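Local coordinates for aspartate aminotransferase (Giardia lamblia, PDB 3MEB), which probably catalyses, with pyridoxal 5'-phosphate as cofactor, the reversible transfer of an amino group from L-aspartate to 2-oxoglutarate, at residues A[102-114]-A[259-273]. Numbering follows the deposited sequence.
Sequences AAQFLMFGKDSKA and VRMFVDAGVEVLVAQ. With EDO (1,2-ethanediol), chain I; EDO (1,2-ethanediol), chain G; EDO (1,2-ethanediol), chain H.
Met107 and Phe108, at the end of helix 102-108, are the bumps that fill a valine-lined hollow between helix 259-264 and strand 269-273. The flexible thioether of Met107 turns back on itself (chi2 61°, chi3 52°), bringing CE to 3.7 Å from Val271 CG1 and 3.8 Å from Gln273 CG. The Phe108 ring lies under Met107 CG, which sits over the centre of one face; CE1 meets Val259 CG1 at 3.8 Å, and CZ comes to 4.1 Å from Val271 CG2. Small Ala114 lets its CB sit close against Val263 CG1 (3.5 Å); an ethanediol, probably from the crystallisation liquor, bonds here to Phe108 O and Ala114 N.

Arg260, long and extended, lies across the helix's C-terminal end. NE bonds to Met107 O (2.9 Å, 153°) and NH2, less straight, to Leu106 O (3.2 Å), which also accepts from Gln245; both donors stand above the carbonyl planes, with Leu106 O in the guanidinium plane. Gly109, without a side chain, allows its backbone to cover one guanidinium face. Gln273 NE2 bonds weakly to Ala103 O; His290 holds OE1.

In this large domain of a fold type I aminotransferase, helix 97-108 packs against strand 269-274, which leads into cofactor-binding Ser274 and Lys277, between helices 257-264 and 327-337.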
loop_
_atom_site.group_PDB
_atom_site.type_symbol
_atom_site.label_atom_id
_atom_site.label_comp_id
_atom_site.label_asym_id
_atom_site.label_seq_id
_atom_site.Cartn_x
_atom_site.Cartn_y
_atom_site.Cartn_z
ATOM N N ALA A 102 10.690 -15.870 6.046
ATOM C CA ALA A 102 11.054 -15.161 7.280
ATOM C C ALA A 102 9.770 -14.943 8.117
ATOM O O ALA A 102 9.732 -15.231 9.321
ATOM C CB ALA A 102 11.728 -13.775 6.936
ATOM N N ALA A 103 8.720 -14.471 7.460
ATOM C CA ALA A 103 7.457 -14.149 8.165
ATOM C C ALA A 103 6.810 -15.378 8.785
ATOM O O ALA A 103 6.413 -15.360 9.932
ATOM C CB ALA A 103 6.493 -13.399 7.246
ATOM N N GLN A 104 6.733 -16.460 8.038
ATOM C CA GLN A 104 6.254 -17.725 8.597
ATOM C C GLN A 104 7.094 -18.234 9.762
ATOM O O GLN A 104 6.547 -18.661 10.767
ATOM C CB GLN A 104 6.241 -18.799 7.545
ATOM C CG GLN A 104 5.200 -18.580 6.463
ATOM C CD GLN A 104 5.303 -19.602 5.363
ATOM O OE1 GLN A 104 6.270 -20.339 5.304
ATOM N NE2 GLN A 104 4.304 -19.650 4.484
ATOM N N PHE A 105 8.417 -18.212 9.608
ATOM C CA PHE A 105 9.308 -18.585 10.704
ATOM C C PHE A 105 8.978 -17.844 11.979
ATOM O O PHE A 105 8.883 -18.464 13.021
ATOM C CB PHE A 105 10.793 -18.420 10.290
ATOM C CG PHE A 105 11.748 -18.387 11.424
ATOM C CD1 PHE A 105 12.274 -19.553 11.929
ATOM C CD2 PHE A 105 12.126 -17.200 11.988
ATOM C CE1 PHE A 105 13.173 -19.541 13.000
ATOM C CE2 PHE A 105 13.038 -17.176 13.054
ATOM C CZ PHE A 105 13.542 -18.341 13.556
ATOM N N LEU A 106 8.815 -16.527 11.925
ATOM C CA LEU A 106 8.636 -15.739 13.122
ATOM C C LEU A 106 7.306 -16.036 13.783
ATOM O O LEU A 106 7.232 -16.160 14.992
ATOM C CB LEU A 106 8.717 -14.231 12.812
ATOM C CG LEU A 106 10.116 -13.654 12.518
ATOM C CD1 LEU A 106 9.993 -12.225 12.092
ATOM C CD2 LEU A 106 10.993 -13.767 13.752
ATOM N N MET A 107 6.260 -16.208 12.979
ATOM C CA MET A 107 4.919 -16.366 13.520
ATOM C C MET A 107 4.682 -17.787 13.996
ATOM O O MET A 107 4.188 -17.988 15.111
ATOM C CB MET A 107 3.876 -16.045 12.470
ATOM C CG MET A 107 2.461 -16.221 12.951
ATOM S SD MET A 107 2.093 -15.155 14.332
ATOM C CE MET A 107 2.546 -13.531 13.843
ATOM N N PHE A 108 5.026 -18.758 13.144
ATOM C CA PHE A 108 4.675 -20.173 13.391
ATOM C C PHE A 108 5.808 -21.051 13.899
ATOM O O PHE A 108 5.589 -22.220 14.333
ATOM C CB PHE A 108 4.086 -20.740 12.102
ATOM C CG PHE A 108 2.927 -19.960 11.580
ATOM C CD1 PHE A 108 1.705 -19.988 12.209
ATOM C CD2 PHE A 108 3.056 -19.185 10.436
ATOM C CE1 PHE A 108 0.609 -19.270 11.727
ATOM C CE2 PHE A 108 1.957 -18.428 9.947
ATOM C CZ PHE A 108 0.725 -18.494 10.614
ATOM N N GLY A 109 7.026 -20.536 13.886
ATOM C CA GLY A 109 8.177 -21.367 14.177
ATOM C C GLY A 109 8.875 -22.014 12.984
ATOM O O GLY A 109 8.394 -22.013 11.828
ATOM N N LYS A 110 10.056 -22.551 13.272
ATOM C CA LYS A 110 10.902 -23.090 12.237
ATOM C C LYS A 110 10.338 -24.432 11.833
ATOM O O LYS A 110 10.069 -25.230 12.697
ATOM C CB LYS A 110 12.322 -23.227 12.750
ATOM C CG LYS A 110 13.260 -23.979 11.831
ATOM C CD LYS A 110 13.461 -23.274 10.492
ATOM C CE LYS A 110 14.739 -23.761 9.782
ATOM N NZ LYS A 110 14.979 -23.046 8.468
ATOM N N ASP A 111 10.104 -24.630 10.530
ATOM C CA ASP A 111 9.511 -25.857 9.978
ATOM C C ASP A 111 8.299 -26.347 10.769
ATOM O O ASP A 111 8.220 -27.528 11.164
ATOM C CB ASP A 111 10.545 -26.985 9.930
ATOM C CG ASP A 111 11.710 -26.662 9.044
ATOM O OD1 ASP A 111 11.468 -26.082 7.947
ATOM O OD2 ASP A 111 12.856 -26.990 9.436
ATOM N N SER A 112 7.346 -25.461 10.995
ATOM C CA SER A 112 6.191 -25.828 11.784
ATOM C C SER A 112 5.464 -27.038 11.160
ATOM O O SER A 112 5.604 -27.327 9.970
ATOM C CB SER A 112 5.237 -24.651 11.907
ATOM O OG SER A 112 4.648 -24.302 10.651
ATOM N N LYS A 113 4.716 -27.732 11.990
ATOM C CA LYS A 113 3.828 -28.813 11.529
ATOM C C LYS A 113 2.862 -28.283 10.455
ATOM O O LYS A 113 2.658 -28.933 9.446
ATOM C CB LYS A 113 3.053 -29.406 12.718
ATOM C CG LYS A 113 2.126 -30.581 12.398
ATOM C CD LYS A 113 1.191 -30.832 13.582
ATOM C CE LYS A 113 0.460 -32.139 13.471
ATOM N NZ LYS A 113 -0.777 -32.043 12.687
ATOM N N ALA A 114 2.327 -27.072 10.644
ATOM C CA ALA A 114 1.418 -26.487 9.663
ATOM C C ALA A 114 2.117 -26.270 8.276
ATOM O O ALA A 114 1.544 -26.579 7.222
ATOM C CB ALA A 114 0.842 -25.204 10.191
ATOM N N VAL A 259 -1.650 -18.321 18.747
ATOM C CA VAL A 259 -1.722 -18.585 17.301
ATOM C C VAL A 259 -1.242 -20.026 17.051
ATOM O O VAL A 259 -1.940 -20.800 16.371
ATOM C CB VAL A 259 -0.850 -17.631 16.478
ATOM C CG1 VAL A 259 -0.891 -18.024 14.955
ATOM C CG2 VAL A 259 -1.241 -16.121 16.700
ATOM N N ARG A 260 -0.075 -20.381 17.603
ATOM C CA ARG A 260 0.499 -21.727 17.387
ATOM C C ARG A 260 -0.385 -22.850 17.971
ATOM O O ARG A 260 -0.621 -23.874 17.293
ATOM C CB ARG A 260 1.948 -21.802 17.885
ATOM C CG ARG A 260 2.873 -20.885 17.068
ATOM C CD ARG A 260 4.318 -21.052 17.436
ATOM N NE ARG A 260 5.132 -19.918 17.015
ATOM C CZ ARG A 260 6.462 -19.865 17.143
ATOM N NH1 ARG A 260 7.129 -20.873 17.654
ATOM N NH2 ARG A 260 7.134 -18.804 16.778
ATOM N N MET A 261 -0.891 -22.637 19.188
ATOM C CA MET A 261 -1.812 -23.583 19.824
ATOM C C MET A 261 -3.088 -23.799 19.027
ATOM O O MET A 261 -3.534 -24.924 18.856
ATOM C CB MET A 261 -2.189 -23.125 21.233
ATOM C CG MET A 261 -3.126 -24.108 21.916
ATOM S SD MET A 261 -3.466 -23.745 23.624
ATOM C CE MET A 261 -4.232 -22.128 23.468
ATOM N N PHE A 262 -3.684 -22.722 18.543
ATOM C CA PHE A 262 -4.902 -22.824 17.745
ATOM C C PHE A 262 -4.634 -23.613 16.463
ATOM O O PHE A 262 -5.416 -24.489 16.111
ATOM C CB PHE A 262 -5.466 -21.436 17.426
ATOM C CG PHE A 262 -6.419 -20.891 18.464
ATOM C CD1 PHE A 262 -6.322 -21.219 19.803
ATOM C CD2 PHE A 262 -7.393 -19.966 18.091
ATOM C CE1 PHE A 262 -7.236 -20.687 20.736
ATOM C CE2 PHE A 262 -8.289 -19.440 19.022
ATOM C CZ PHE A 262 -8.206 -19.813 20.356
ATOM N N VAL A 263 -3.537 -23.304 15.774
ATOM C CA VAL A 263 -3.193 -23.985 14.518
ATOM C C VAL A 263 -2.899 -25.487 14.750
ATOM O O VAL A 263 -3.354 -26.349 13.999
ATOM C CB VAL A 263 -2.003 -23.296 13.817
ATOM C CG1 VAL A 263 -1.480 -24.162 12.659
ATOM C CG2 VAL A 263 -2.410 -21.903 13.284
ATOM N N ASP A 264 -2.117 -25.797 15.778
ATOM C CA ASP A 264 -1.755 -27.166 16.116
ATOM C C ASP A 264 -2.988 -27.994 16.480
ATOM O O ASP A 264 -3.006 -29.190 16.222
ATOM C CB ASP A 264 -0.737 -27.196 17.265
ATOM C CG ASP A 264 0.682 -26.862 16.813
ATOM O OD1 ASP A 264 0.946 -26.803 15.583
ATOM O OD2 ASP A 264 1.542 -26.670 17.692
ATOM N N ALA A 265 -4.003 -27.359 17.063
ATOM C CA ALA A 265 -5.272 -28.017 17.361
ATOM C C ALA A 265 -6.244 -28.141 16.170
ATOM O O ALA A 265 -7.306 -28.756 16.315
ATOM C CB ALA A 265 -5.952 -27.308 18.509
ATOM N N GLY A 266 -5.908 -27.542 15.013
ATOM C CA GLY A 266 -6.758 -27.609 13.830
ATOM C C GLY A 266 -7.829 -26.530 13.727
ATOM O O GLY A 266 -8.798 -26.689 12.996
ATOM N N VAL A 267 -7.662 -25.435 14.450
ATOM C CA VAL A 267 -8.525 -24.304 14.295
ATOM C C VAL A 267 -8.020 -23.587 13.058
ATOM O O VAL A 267 -6.810 -23.415 12.873
ATOM C CB VAL A 267 -8.457 -23.323 15.489
ATOM C CG1 VAL A 267 -9.385 -22.108 15.244
ATOM C CG2 VAL A 267 -8.814 -24.013 16.790
ATOM N N GLU A 268 -8.936 -23.188 12.198
ATOM C CA GLU A 268 -8.532 -22.479 10.985
ATOM C C GLU A 268 -8.378 -20.995 11.322
ATOM O O GLU A 268 -9.256 -20.406 11.943
ATOM C CB GLU A 268 -9.537 -22.725 9.849
ATOM C CG GLU A 268 -9.608 -24.213 9.514
ATOM C CD GLU A 268 -10.289 -24.507 8.222
ATOM O OE1 GLU A 268 -11.538 -24.500 8.204
ATOM O OE2 GLU A 268 -9.580 -24.792 7.224
ATOM N N VAL A 269 -7.218 -20.426 10.978
ATOM C CA VAL A 269 -6.886 -19.056 11.371
ATOM C C VAL A 269 -6.427 -18.192 10.216
ATOM O O VAL A 269 -5.959 -18.695 9.185
ATOM C CB VAL A 269 -5.797 -19.033 12.454
ATOM C CG1 VAL A 269 -6.060 -20.121 13.518
ATOM C CG2 VAL A 269 -4.398 -19.125 11.846
ATOM N N LEU A 270 -6.634 -16.882 10.356
ATOM C CA LEU A 270 -5.851 -15.897 9.655
ATOM C C LEU A 270 -4.963 -15.149 10.673
ATOM O O LEU A 270 -5.291 -15.056 11.878
ATOM C CB LEU A 270 -6.752 -14.911 8.899
ATOM C CG LEU A 270 -7.448 -15.434 7.616
ATOM C CD1 LEU A 270 -8.629 -16.289 7.884
ATOM C CD2 LEU A 270 -7.908 -14.236 6.788
ATOM N N VAL A 271 -3.839 -14.644 10.186
ATOM C CA VAL A 271 -2.936 -13.799 10.982
ATOM C C VAL A 271 -2.552 -12.594 10.120
ATOM O O VAL A 271 -2.016 -12.755 8.993
ATOM C CB VAL A 271 -1.661 -14.531 11.407
ATOM C CG1 VAL A 271 -0.762 -13.648 12.224
ATOM C CG2 VAL A 271 -1.990 -15.867 12.202
ATOM N N ALA A 272 -2.823 -11.401 10.648
ATOM C CA ALA A 272 -2.347 -10.152 10.069
ATOM C C ALA A 272 -1.120 -9.751 10.877
ATOM O O ALA A 272 -1.223 -9.414 12.068
ATOM C CB ALA A 272 -3.392 -9.101 10.152
ATOM N N GLN A 273 0.038 -9.857 10.263
ATOM C CA GLN A 273 1.328 -9.787 10.982
ATOM C C GLN A 273 2.076 -8.510 10.626
ATOM O O GLN A 273 2.448 -8.331 9.466
ATOM C CB GLN A 273 2.142 -11.029 10.635
ATOM C CG GLN A 273 3.590 -11.043 11.217
ATOM C CD GLN A 273 4.410 -12.218 10.718
ATOM O OE1 GLN A 273 4.174 -12.738 9.622
ATOM N NE2 GLN A 273 5.401 -12.615 11.494
HETATM C C1 EDO I . 1.606 -24.899 13.502
HETATM O O1 EDO I . 2.478 -25.942 13.157
HETATM C C2 EDO I . 2.296 -23.556 13.530
HETATM O O2 EDO I . 3.064 -23.359 14.732
HETATM C C1 EDO G . 8.921 -21.760 7.018
HETATM O O1 EDO G . 8.028 -22.744 7.513
HETATM C C2 EDO G . 9.734 -21.164 8.164
HETATM O O2 EDO G . 10.720 -22.094 8.634
HETATM C C1 EDO H . 14.106 -18.662 8.581
HETATM O O1 EDO H . 13.707 -19.904 7.978
HETATM C C2 EDO H . 15.185 -18.929 9.604
HETATM O O2 EDO H . 15.640 -20.265 9.386
HETATM O O HOH W 1 10.257 -18.464 15.649
HETATM O O HOH W 2 -2.483 -29.678 13.262
#